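Local atomic coordinates of ancylostoma secreted protein 1 (Necator americanus, PDB entry 3NT8), a protein that is a secreted two-CAP-domain protein of the hookworm, probably associated with the transition of infective larvae to parasitism. Residues A47-A52 with D211-K216; N68-S73 with C201-N206; Q361-T366 with H396-M401. All blocks are in the same frame, centred on the assembly; numbering follows the deposited sequence.

Contact 1 of 3, residues A47-A52 with D211-K216; sequences ARRRVA and DGLCTK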
loop_
_atom_site.group_PDB
_atom_site.type_symbol
_atom_site.label_atom_id
_atom_site.label_comp_id
_atom_site.label_asym_id
_atom_site.label_seq_id
_atom_site.Cartn_x
_atom_site.Cartn_y
_atom_site.Cartn_z
ATOM N N ALA A 47 -17.205 -8.464 -10.560
ATOM C CA ALA A 47 -16.457 -9.398 -9.747
ATOM C C ALA A 47 -16.027 -8.745 -8.440
ATOM O O ALA A 47 -16.072 -9.394 -7.381
ATOM C CB ALA A 47 -15.192 -9.987 -10.515
ATOM N N ARG A 48 -15.659 -7.478 -8.496
ATOM C CA ARG A 48 -15.346 -6.778 -7.217
ATOM C C ARG A 48 -16.554 -6.669 -6.243
ATOM O O ARG A 48 -16.374 -6.735 -5.006
ATOM C CB ARG A 48 -14.678 -5.413 -7.459
ATOM C CG ARG A 48 -13.291 -5.525 -8.123
ATOM C CD ARG A 48 -12.734 -4.227 -8.800
ATOM N NE ARG A 48 -12.392 -3.249 -7.790
ATOM C CZ ARG A 48 -11.210 -3.164 -7.177
ATOM N NH1 ARG A 48 -10.172 -3.957 -7.558
ATOM N NH2 ARG A 48 -11.066 -2.251 -6.237
ATOM N N ARG A 49 -17.754 -6.508 -6.803
ATOM C CA ARG A 49 -18.980 -6.280 -6.057
ATOM C C ARG A 49 -19.419 -7.592 -5.447
ATOM O O ARG A 49 -19.888 -7.587 -4.329
ATOM C CB ARG A 49 -20.081 -5.703 -6.945
ATOM C CG ARG A 49 -21.380 -5.383 -6.210
ATOM C CD ARG A 49 -22.380 -4.783 -7.165
ATOM N NE ARG A 49 -22.289 -3.321 -7.133
ATOM C CZ ARG A 49 -21.948 -2.545 -8.162
ATOM N NH1 ARG A 49 -21.655 -3.053 -9.348
ATOM N NH2 ARG A 49 -21.918 -1.241 -8.002
ATOM N N ARG A 50 -19.264 -8.692 -6.204
ATOM C CA ARG A 50 -19.460 -10.018 -5.683
ATOM C C ARG A 50 -18.623 -10.315 -4.470
ATOM O O ARG A 50 -19.122 -10.953 -3.550
ATOM C CB ARG A 50 -19.298 -11.112 -6.731
ATOM C CG ARG A 50 -20.393 -11.147 -7.780
ATOM C CD ARG A 50 -20.262 -12.353 -8.641
ATOM N NE ARG A 50 -20.444 -13.643 -7.942
ATOM C CZ ARG A 50 -21.616 -14.241 -7.601
ATOM N NH1 ARG A 50 -22.805 -13.665 -7.809
ATOM N NH2 ARG A 50 -21.611 -15.454 -7.006
ATOM N N VAL A 51 -17.374 -9.884 -4.447
ATOM C CA VAL A 51 -16.502 -10.120 -3.316
ATOM C C VAL A 51 -16.953 -9.312 -2.140
ATOM O O VAL A 51 -17.130 -9.854 -1.015
ATOM C CB VAL A 51 -15.023 -9.772 -3.640
ATOM C CG1 VAL A 51 -14.129 -9.944 -2.369
ATOM C CG2 VAL A 51 -14.506 -10.641 -4.768
ATOM N N ALA A 52 -17.114 -8.012 -2.381
ATOM C CA ALA A 52 -17.602 -7.073 -1.390
ATOM C C ALA A 52 -18.826 -7.584 -0.658
ATOM O O ALA A 52 -18.856 -7.482 0.560
ATOM C CB ALA A 52 -17.872 -5.767 -1.999
ATOM N N ASP A 211 -24.132 0.540 -4.376
ATOM C CA ASP A 211 -24.447 -0.894 -4.176
ATOM C C ASP A 211 -23.197 -1.689 -3.721
ATOM O O ASP A 211 -22.746 -2.620 -4.394
ATOM C CB ASP A 211 -25.182 -1.492 -5.423
ATOM C CG ASP A 211 -25.649 -2.936 -5.203
ATOM O OD1 ASP A 211 -26.019 -3.312 -4.056
ATOM O OD2 ASP A 211 -25.667 -3.721 -6.185
ATOM N N GLY A 212 -22.641 -1.306 -2.571
ATOM C CA GLY A 212 -21.492 -2.025 -1.973
ATOM C C GLY A 212 -20.099 -1.661 -2.498
ATOM O O GLY A 212 -19.088 -2.155 -1.990
ATOM N N LEU A 213 -20.041 -0.808 -3.520
ATOM C CA LEU A 213 -18.753 -0.384 -4.057
ATOM C C LEU A 213 -18.547 1.065 -3.729
ATOM O O LEU A 213 -19.427 1.905 -3.991
ATOM C CB LEU A 213 -18.604 -0.616 -5.598
ATOM C CG LEU A 213 -18.516 -2.071 -6.125
ATOM C CD1 LEU A 213 -18.475 -2.141 -7.667
ATOM C CD2 LEU A 213 -17.343 -2.801 -5.502
ATOM N N CYS A 214 -17.399 1.357 -3.124
ATOM C CA CYS A 214 -17.025 2.745 -2.893
ATOM C C CYS A 214 -16.659 3.444 -4.176
ATOM O O CYS A 214 -16.156 2.811 -5.075
ATOM C CB CYS A 214 -15.880 2.831 -1.865
ATOM S SG CYS A 214 -16.428 2.260 -0.249
ATOM N N THR A 215 -16.900 4.749 -4.265
ATOM C CA THR A 215 -16.592 5.490 -5.471
ATOM C C THR A 215 -15.726 6.725 -5.146
ATOM O O THR A 215 -16.126 7.554 -4.387
ATOM C CB THR A 215 -17.854 5.925 -6.286
ATOM O OG1 THR A 215 -18.631 6.858 -5.538
ATOM C CG2 THR A 215 -18.715 4.686 -6.676
ATOM N N LYS A 216 -14.536 6.797 -5.734
ATOM C CA LYS A 216 -13.584 7.815 -5.430
ATOM C C LYS A 216 -14.014 9.099 -6.121
ATOM O O LYS A 216 -14.378 9.090 -7.279
ATOM C CB LYS A 216 -12.171 7.337 -5.868
ATOM C CG LYS A 216 -11.062 8.402 -6.017
ATOM C CD LYS A 216 -10.451 8.752 -4.694
ATOM C CE LYS A 216 -9.506 9.953 -4.790
ATOM N NZ LYS A 216 -8.348 9.578 -5.651
#
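Arg49 and Leu213 cross at about a right angle, and the methyl CD1 of Leu213 sits over the centre of one face of the Arg49 guanidinium, 3.5 Å from CZ. At the edge of the same flat group comes the backbone of Asp211: Arg49 NE donates to Asp211 O at 2.9 Å, with the acceptor almost in the guanidinium plane. CG of Arg49 is anti to the backbone N (chi1 -178°), and the chain runs out extended before bending at chi3 to turn NE onto this carbonyl. The carboxylate of Asp211 adds charge alone, because OD2 stands 3.5 Å from Arg49 NE but well out of the guanidinium plane; the stronger partner of that carboxylate is Lys53. Arg49 NH2 is bound by the carbonyl of Glu210, so carbonyls of two successive residues grip one guanidinium. The other methyl of Leu213, CD2, rests on the helix backbone, 4.0 Å from Arg48 C, while Ala52 CB meets Gly212 O at 3.8 Å. Asp211 and Gly212, both with positive phi, form the two-residue turn, close to type I', of the antiparallel hairpin 208-210/213-215, which is thereby docked on the C-terminal turns of helix 34-52 of the first CAP domain.

Contact 2 of 3, residues N68-S73 with C201-N206; sequences NMYKLS and CSTYKN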
loop_
_atom_site.group_PDB
_atom_site.type_symbol
_atom_site.label_atom_id
_atom_site.label_comp_id
_atom_site.label_asym_id
_atom_site.label_seq_id
_atom_site.Cartn_x
_atom_site.Cartn_y
_atom_site.Cartn_z
ATOM N N ASN A 68 -14.656 -0.902 2.086
ATOM C CA ASN A 68 -13.750 -0.064 1.249
ATOM C C ASN A 68 -13.376 -0.717 -0.116
ATOM O O ASN A 68 -12.277 -0.572 -0.610
ATOM C CB ASN A 68 -12.462 0.275 2.044
ATOM C CG ASN A 68 -12.737 1.005 3.350
ATOM O OD1 ASN A 68 -13.705 1.755 3.466
ATOM N ND2 ASN A 68 -11.860 0.840 4.309
ATOM N N MET A 69 -14.275 -1.486 -0.720
ATOM C CA MET A 69 -13.997 -2.027 -2.054
ATOM C C MET A 69 -14.400 -1.013 -3.072
ATOM O O MET A 69 -15.600 -0.732 -3.233
ATOM C CB MET A 69 -14.743 -3.325 -2.305
ATOM C CG MET A 69 -14.516 -3.915 -3.695
ATOM S SD MET A 69 -12.844 -4.524 -4.019
ATOM C CE MET A 69 -12.659 -5.960 -2.961
ATOM N N TYR A 70 -13.405 -0.417 -3.729
ATOM C CA TYR A 70 -13.634 0.632 -4.755
ATOM C C TYR A 70 -14.000 0.124 -6.170
ATOM O O TYR A 70 -13.478 -0.896 -6.675
ATOM C CB TYR A 70 -12.477 1.665 -4.803
ATOM C CG TYR A 70 -12.539 2.662 -3.673
ATOM C CD1 TYR A 70 -12.959 3.978 -3.915
ATOM C CD2 TYR A 70 -12.323 2.269 -2.358
ATOM C CE1 TYR A 70 -13.103 4.874 -2.918
ATOM C CE2 TYR A 70 -12.431 3.189 -1.317
ATOM C CZ TYR A 70 -12.803 4.467 -1.592
ATOM O OH TYR A 70 -12.909 5.338 -0.520
ATOM N N LYS A 71 -14.945 0.831 -6.758
ATOM C CA LYS A 71 -15.358 0.619 -8.140
ATOM C C LYS A 71 -14.247 1.220 -8.958
ATOM O O LYS A 71 -13.774 2.298 -8.622
ATOM C CB LYS A 71 -16.637 1.377 -8.413
ATOM C CG LYS A 71 -17.247 1.101 -9.763
ATOM C CD LYS A 71 -18.621 1.787 -9.896
ATOM C CE LYS A 71 -19.267 1.380 -11.297
ATOM N NZ LYS A 71 -20.470 2.185 -11.659
ATOM N N LEU A 72 -13.834 0.527 -10.004
ATOM C CA LEU A 72 -12.871 1.061 -10.971
ATOM C C LEU A 72 -13.517 2.008 -11.951
ATOM O O LEU A 72 -14.654 1.790 -12.377
ATOM C CB LEU A 72 -12.181 -0.128 -11.734
ATOM C CG LEU A 72 -11.502 -1.201 -10.841
ATOM C CD1 LEU A 72 -10.737 -2.349 -11.598
ATOM C CD2 LEU A 72 -10.518 -0.497 -9.923
ATOM N N SER A 73 -12.801 3.062 -12.313
ATOM C CA SER A 73 -13.149 3.909 -13.454
ATOM C C SER A 73 -12.143 3.692 -14.541
ATOM O O SER A 73 -10.952 3.426 -14.275
ATOM C CB SER A 73 -13.078 5.364 -13.043
ATOM O OG SER A 73 -13.971 5.538 -11.974
ATOM N N CYS A 201 -16.862 4.566 3.482
ATOM C CA CYS A 201 -15.642 4.363 2.732
ATOM C C CYS A 201 -14.535 5.208 3.326
ATOM O O CYS A 201 -14.603 6.443 3.270
ATOM C CB CYS A 201 -15.862 4.713 1.291
ATOM S SG CYS A 201 -17.303 3.877 0.591
ATOM N N SER A 202 -13.532 4.531 3.894
ATOM C CA SER A 202 -12.518 5.156 4.742
ATOM C C SER A 202 -11.218 5.425 4.011
ATOM O O SER A 202 -10.440 6.295 4.426
ATOM C CB SER A 202 -12.293 4.334 6.038
ATOM O OG SER A 202 -11.608 3.098 5.771
ATOM N N THR A 203 -11.005 4.745 2.885
ATOM C CA THR A 203 -9.797 4.889 2.110
ATOM C C THR A 203 -9.606 6.303 1.528
ATOM O O THR A 203 -8.552 6.919 1.711
ATOM C CB THR A 203 -9.720 3.838 0.993
ATOM O OG1 THR A 203 -10.115 2.568 1.533
ATOM C CG2 THR A 203 -8.250 3.744 0.484
ATOM N N TYR A 204 -10.633 6.822 0.865
ATOM C CA TYR A 204 -10.555 8.183 0.360
ATOM C C TYR A 204 -11.679 9.051 0.891
ATOM O O TYR A 204 -12.821 8.643 0.925
ATOM C CB TYR A 204 -10.513 8.226 -1.178
ATOM C CG TYR A 204 -9.445 7.342 -1.770
ATOM C CD1 TYR A 204 -8.146 7.807 -1.909
ATOM C CD2 TYR A 204 -9.722 6.032 -2.177
ATOM C CE1 TYR A 204 -7.145 7.004 -2.436
ATOM C CE2 TYR A 204 -8.713 5.210 -2.709
ATOM C CZ TYR A 204 -7.425 5.704 -2.825
ATOM O OH TYR A 204 -6.399 4.919 -3.336
ATOM N N LYS A 205 -11.338 10.268 1.291
ATOM C CA LYS A 205 -12.324 11.195 1.850
ATOM C C LYS A 205 -13.294 11.585 0.769
ATOM O O LYS A 205 -12.907 11.743 -0.402
ATOM C CB LYS A 205 -11.661 12.485 2.389
ATOM C CG LYS A 205 -10.681 12.302 3.541
ATOM C CD LYS A 205 -11.347 12.214 4.912
ATOM C CE LYS A 205 -10.289 11.793 5.980
ATOM N NZ LYS A 205 -10.854 11.139 7.222
ATOM N N ASN A 206 -14.548 11.779 1.175
ATOM C CA ASN A 206 -15.605 12.208 0.282
ATOM C C ASN A 206 -15.863 11.239 -0.850
ATOM O O ASN A 206 -16.205 11.620 -1.940
ATOM C CB ASN A 206 -15.406 13.671 -0.142
ATOM C CG ASN A 206 -15.481 14.636 1.095
ATOM O OD1 ASN A 206 -16.247 14.400 2.065
ATOM N ND2 ASN A 206 -14.689 15.693 1.060
HETATM O O HOH W 1 -9.621 0.441 0.084
#
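Tyr70 reaches across to residues 201-204, and Asn68 makes a second crossing beside it. From CB, with CG beside the backbone N (chi1 -77°), the Tyr70 ring runs past Thr203 in the opposite direction, and CE2 comes to 3.6 Å from Thr203 CB. On the same side of the ring, the edge of Tyr204 comes over CE1 and CZ, its CD2 3.5 Å from CZ. The two planes are 89° apart, a T-shaped pair with Tyr70 giving the face. At the tip, Tyr70 OH accepts the backbone N-H of Tyr204 at 3.0 Å and touches Cys201 CB, which lies obliquely on the opposite side of the ring plane; its stronger polar partner is the hydroxyl of Ser207. Asn68 uses both ends of its amide on Ser202. Its OD1 takes the N-H of Ser202 at 2.8 Å in a nearly straight bond, although the donor lies above the carbonyl plane, and its ND2 gives to Ser202 OG at 2.7 Å in a more bent one. A water adds a third link, donating to Asn68 O and lying 2.6 Å from Thr203 OG1. Cys201 is tied by a disulfide to Cys214, and the Tyr204 ring also takes a cation-pi contact from Lys216. No backbone-to-backbone bond joins the two segments; instead an amide oxygen and a phenol oxygen accept the N-H groups of Ser202 and Tyr204. The Ser202 bonds probably set the Asn68 amide, and the Tyr204 N-H bond with the T-shaped pair probably sets the Tyr70 ring.

Contact 3 of 3, residues Q361-T366 with H396-M401; sequences QMAWDT and HVIYTM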
loop_
_atom_site.group_PDB
_atom_site.type_symbol
_atom_site.label_atom_id
_atom_site.label_comp_id
_atom_site.label_asym_id
_atom_site.label_seq_id
_atom_site.Cartn_x
_atom_site.Cartn_y
_atom_site.Cartn_z
ATOM N N GLN A 361 11.988 1.487 15.508
ATOM C CA GLN A 361 12.090 2.913 15.385
ATOM C C GLN A 361 10.734 3.586 15.272
ATOM O O GLN A 361 10.551 4.732 15.706
ATOM C CB GLN A 361 12.966 3.255 14.165
ATOM C CG GLN A 361 13.239 4.731 13.909
ATOM C CD GLN A 361 13.969 5.372 15.067
ATOM O OE1 GLN A 361 15.219 5.387 15.139
ATOM N NE2 GLN A 361 13.189 5.931 15.977
ATOM N N MET A 362 9.780 2.920 14.656
ATOM C CA MET A 362 8.426 3.511 14.590
ATOM C C MET A 362 7.743 3.543 15.989
ATOM O O MET A 362 7.003 4.494 16.319
ATOM C CB MET A 362 7.548 2.768 13.585
ATOM C CG MET A 362 7.923 3.010 12.134
ATOM S SD MET A 362 6.795 2.152 10.974
ATOM C CE MET A 362 5.215 3.004 11.221
ATOM N N ALA A 363 7.987 2.512 16.799
ATOM C CA ALA A 363 7.365 2.369 18.099
ATOM C C ALA A 363 8.202 2.972 19.223
ATOM O O ALA A 363 7.778 2.920 20.373
ATOM C CB ALA A 363 7.131 0.899 18.411
ATOM N N TRP A 364 9.369 3.534 18.898
ATOM C CA TRP A 364 10.303 4.066 19.929
ATOM C C TRP A 364 9.746 5.264 20.705
ATOM O O TRP A 364 9.446 6.331 20.112
ATOM C CB TRP A 364 11.650 4.422 19.293
ATOM C CG TRP A 364 12.818 4.178 20.216
ATOM C CD1 TRP A 364 13.381 5.078 21.108
ATOM C CD2 TRP A 364 13.541 2.955 20.375
ATOM N NE1 TRP A 364 14.415 4.486 21.794
ATOM C CE2 TRP A 364 14.545 3.186 21.362
ATOM C CE3 TRP A 364 13.426 1.675 19.813
ATOM C CZ2 TRP A 364 15.445 2.172 21.782
ATOM C CZ3 TRP A 364 14.344 0.681 20.215
ATOM C CH2 TRP A 364 15.328 0.942 21.186
ATOM N N ASP A 365 9.578 5.090 22.021
ATOM C CA ASP A 365 8.790 6.062 22.765
ATOM C C ASP A 365 9.413 7.433 22.843
ATOM O O ASP A 365 8.685 8.409 22.884
ATOM C CB ASP A 365 8.328 5.560 24.158
ATOM C CG ASP A 365 9.451 5.265 25.100
ATOM O OD1 ASP A 365 10.555 5.061 24.667
ATOM O OD2 ASP A 365 9.230 5.138 26.307
ATOM N N THR A 366 10.743 7.503 22.941
ATOM C CA THR A 366 11.446 8.805 23.037
ATOM C C THR A 366 11.534 9.517 21.713
ATOM O O THR A 366 11.716 10.717 21.703
ATOM C CB THR A 366 12.846 8.736 23.689
ATOM O OG1 THR A 366 13.668 7.775 23.009
ATOM C CG2 THR A 366 12.674 8.335 25.170
ATOM N N HIS A 396 18.242 -1.972 24.730
ATOM C CA HIS A 396 17.271 -1.086 25.430
ATOM C C HIS A 396 15.835 -1.451 25.045
ATOM O O HIS A 396 15.605 -1.991 23.947
ATOM C CB HIS A 396 17.528 0.351 25.026
ATOM C CG HIS A 396 16.908 1.371 25.930
ATOM N ND1 HIS A 396 15.564 1.678 25.888
ATOM C CD2 HIS A 396 17.460 2.200 26.857
ATOM C CE1 HIS A 396 15.309 2.636 26.761
ATOM N NE2 HIS A 396 16.440 2.971 27.360
ATOM N N VAL A 397 14.875 -1.222 25.953
ATOM C CA VAL A 397 13.483 -1.431 25.631
ATOM C C VAL A 397 13.040 -0.458 24.510
ATOM O O VAL A 397 13.539 0.658 24.404
ATOM C CB VAL A 397 12.574 -1.280 26.842
ATOM C CG1 VAL A 397 12.835 -2.405 27.918
ATOM C CG2 VAL A 397 12.761 0.039 27.384
ATOM N N ILE A 398 12.130 -0.916 23.650
ATOM C CA ILE A 398 11.639 -0.089 22.544
ATOM C C ILE A 398 10.754 1.010 23.152
ATOM O O ILE A 398 10.765 2.165 22.712
ATOM C CB ILE A 398 10.848 -0.907 21.500
ATOM C CG1 ILE A 398 11.665 -2.061 20.949
ATOM C CG2 ILE A 398 10.280 -0.012 20.359
ATOM C CD1 ILE A 398 10.766 -3.212 20.471
ATOM N N TYR A 399 9.977 0.646 24.151
ATOM C CA TYR A 399 9.167 1.642 24.882
ATOM C C TYR A 399 8.986 1.168 26.327
ATOM O O TYR A 399 9.015 -0.073 26.611
ATOM C CB TYR A 399 7.824 1.916 24.201
ATOM C CG TYR A 399 6.957 0.713 23.856
ATOM C CD1 TYR A 399 6.187 0.069 24.842
ATOM C CD2 TYR A 399 6.884 0.263 22.554
ATOM C CE1 TYR A 399 5.392 -0.991 24.552
ATOM C CE2 TYR A 399 6.068 -0.797 22.213
ATOM C CZ TYR A 399 5.328 -1.428 23.242
ATOM O OH TYR A 399 4.518 -2.474 23.000
ATOM N N THR A 400 8.846 2.141 27.246
ATOM C CA THR A 400 8.650 1.851 28.671
ATOM C C THR A 400 7.236 1.305 28.847
ATOM O O THR A 400 6.224 1.896 28.366
ATOM C CB THR A 400 8.760 3.123 29.532
ATOM O OG1 THR A 400 10.040 3.709 29.317
ATOM C CG2 THR A 400 8.608 2.773 31.070
ATOM N N MET A 401 7.179 0.226 29.582
ATOM C CA MET A 401 6.010 -0.561 29.735
ATOM C C MET A 401 5.177 -0.204 30.973
ATOM O O MET A 401 5.705 -0.022 32.098
ATOM C CB MET A 401 6.421 -2.066 29.720
ATOM C CG MET A 401 6.799 -2.616 28.368
ATOM S SD MET A 401 7.369 -4.311 28.489
ATOM C CE MET A 401 9.028 -3.971 29.135
HETATM O O HOH W 2 6.342 4.113 26.727
HETATM O O HOH W 3 12.859 3.312 24.808
HETATM O O HOH W 4 11.759 3.772 27.545
#
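The indole of Trp364 turns one face to the backbone of Val397 and Ile398. CA of Ile398 stands over the six-membered ring, 3.9 Å from its centroid and 21° off the normal, a CH-pi contact. Val397 O lies over the same face toward the rim, 3.6 Å from Trp364 CZ2; Ile398 O and a water lie over it too, toward the rim, and at the edge of the indole is Thr366 OG1. Elsewhere the indole meets the ring of Tyr393 nearly perpendicularly. The imidazole of His396, its ND1 4.1 Å from Trp364 CZ2, is steadied by its own segment: ND1 donates to Val397 O in the ring plane, in a nearly straight bond of 2.7 Å. The ring of Tyr399 has Ala363 O at its edge, 3.6 Å from CD2, and its hydroxyl is bonded to Pro266 O. Beside these rings Ile398 CG2 fills the corner between Ala363 CB and Trp364 CE3, the latter 3.6 Å away. Asp365 ties the backbones together. Its N-H donates to Ile398 O at 3.2 Å, and Ile398 O also receives Trp364 CA in a CA-H...O contact. With CG placed between the backbone N and the carbonyl carbon (chi1 63°), the Asp365 carboxylate lies against CA and CB of Tyr399, and OD2 accepts Thr400 N at 3.2 Å from above its plane. The same oxygen has Lys270 as a salt-bridge partner, which probably favours the charged form of this buried acid. The end of helix 357-363 is thus joined to the loop after strand 381-388, beside helix 235-253, in the second CAP domain, whose family fold is an alpha-beta-alpha sandwich.

Contacts 1 and 2 are neighbours, their centres 9 Å apart, and form one continuous patch: the disulfide Cys201-Cys214 joins them, Cys214 N probably bonds to Met69 O, and Lys216 packs on Tyr204. They share helix 34-52 and strand 213-215, since Met69 touches Arg48 and Leu213. Along the chain 68-73 and 201-206 both fall between 47-52 and 211-216. Contact 3 comes later, in the second CAP domain, across the chain's centre from contact 1, with its centre 40 Å from contact 1 and 34 Å from contact 2, and touches neither. The cysteine-rich segment leading to the second domain is therefore fastened to the first, while contact 3 secures the later chain within the second.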